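Local coordinates for protein plastocyanin (Adiantum capillus-veneris, PDB 1KDJ) that carries electrons from the cytochrome b6-f complex to P700 of photosystem I by means of a single bound copper ion, at residues Asp42-Ala45 with Gly46-Gly49. Residues are numbered along the deposited sequence; the frame is centred on the assembly and turned at random.
Sequences DIPA and GAPG
Ala-47 folds back onto Pro-44 in a type II beta turn that has Ala-45 and Gly-46 at its corners. The turn is closed by the amide of Ala-47, whose N lies 3.1 Å from Pro-44 O in a fairly straight hydrogen bond (159° at the hydrogen). The N-H comes in from above the carbonyl plane, 54° out of it. Gly-46 takes the third position of the turn with positive phi, where glycine is commonly found. The methyl of Ala-47 points back across the turn, its CB 3.2 Å from Pro-44 O and 3.9 Å from Pro-44 CD. A looser apolar contact comes from Ile-43: with chi1 at -52°, CG1 lies anti to the carbonyl carbon, leaving CG2 anti to the backbone N and 4.2 Å from Ala-47 CB. The CB of Ala-45 points away, at the exposed bend. The turn lies far from the copper site, in the loop joining strand 40-41 to helix 49-57. Asp-42 pairs through its backbone with Thr-84 of strand 81-86, Pro-48 is the N-cap residue of the helix, and Ile-43 and Pro-44 both pack on Leu-55 of that helix.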
# COMPACT_ATOMS: atom_id res chain seq x y z
N ASP A 42 0.20 2.60 -7.73
CA ASP A 42 -0.03 3.09 -9.07
C ASP A 42 1.16 3.95 -9.49
O ASP A 42 1.66 4.74 -8.68
CB ASP A 42 -1.21 3.98 -9.14
CG ASP A 42 -2.34 3.50 -10.02
OD1 ASP A 42 -2.12 2.87 -11.06
OD2 ASP A 42 -3.47 3.78 -9.64
N ILE A 43 1.64 3.89 -10.73
CA ILE A 43 2.77 4.73 -11.13
C ILE A 43 2.14 5.91 -11.85
O ILE A 43 1.42 5.66 -12.81
CB ILE A 43 3.72 4.00 -12.12
CG1 ILE A 43 4.17 2.64 -11.59
CG2 ILE A 43 4.91 4.94 -12.38
CD1 ILE A 43 4.94 2.65 -10.28
N PRO A 44 2.30 7.18 -11.45
CA PRO A 44 1.68 8.30 -12.13
C PRO A 44 2.21 8.40 -13.56
O PRO A 44 3.36 8.07 -13.88
CB PRO A 44 2.02 9.48 -11.26
CG PRO A 44 2.40 8.87 -9.93
CD PRO A 44 3.15 7.63 -10.37
N ALA A 45 1.35 8.85 -14.46
CA ALA A 45 1.76 8.95 -15.85
C ALA A 45 2.72 10.14 -15.93
O ALA A 45 2.56 11.21 -15.32
CB ALA A 45 0.57 9.21 -16.77
N GLY A 46 3.83 9.83 -16.57
CA GLY A 46 4.86 10.83 -16.79
C GLY A 46 5.77 10.99 -15.59
O GLY A 46 6.63 11.88 -15.60
N ALA A 47 5.59 10.17 -14.55
CA ALA A 47 6.49 10.12 -13.42
C ALA A 47 7.91 9.97 -13.94
O ALA A 47 8.13 9.21 -14.88
CB ALA A 47 6.16 8.93 -12.56
N PRO A 48 8.93 10.66 -13.42
CA PRO A 48 10.31 10.32 -13.64
C PRO A 48 10.60 8.90 -13.20
O PRO A 48 10.05 8.36 -12.24
CB PRO A 48 11.10 11.33 -12.85
CG PRO A 48 10.13 11.81 -11.80
CD PRO A 48 8.83 11.86 -12.58
N GLY A 49 11.58 8.37 -13.91
CA GLY A 49 12.11 7.05 -13.69
C GLY A 49 12.55 6.85 -12.27
O GLY A 49 12.40 5.72 -11.79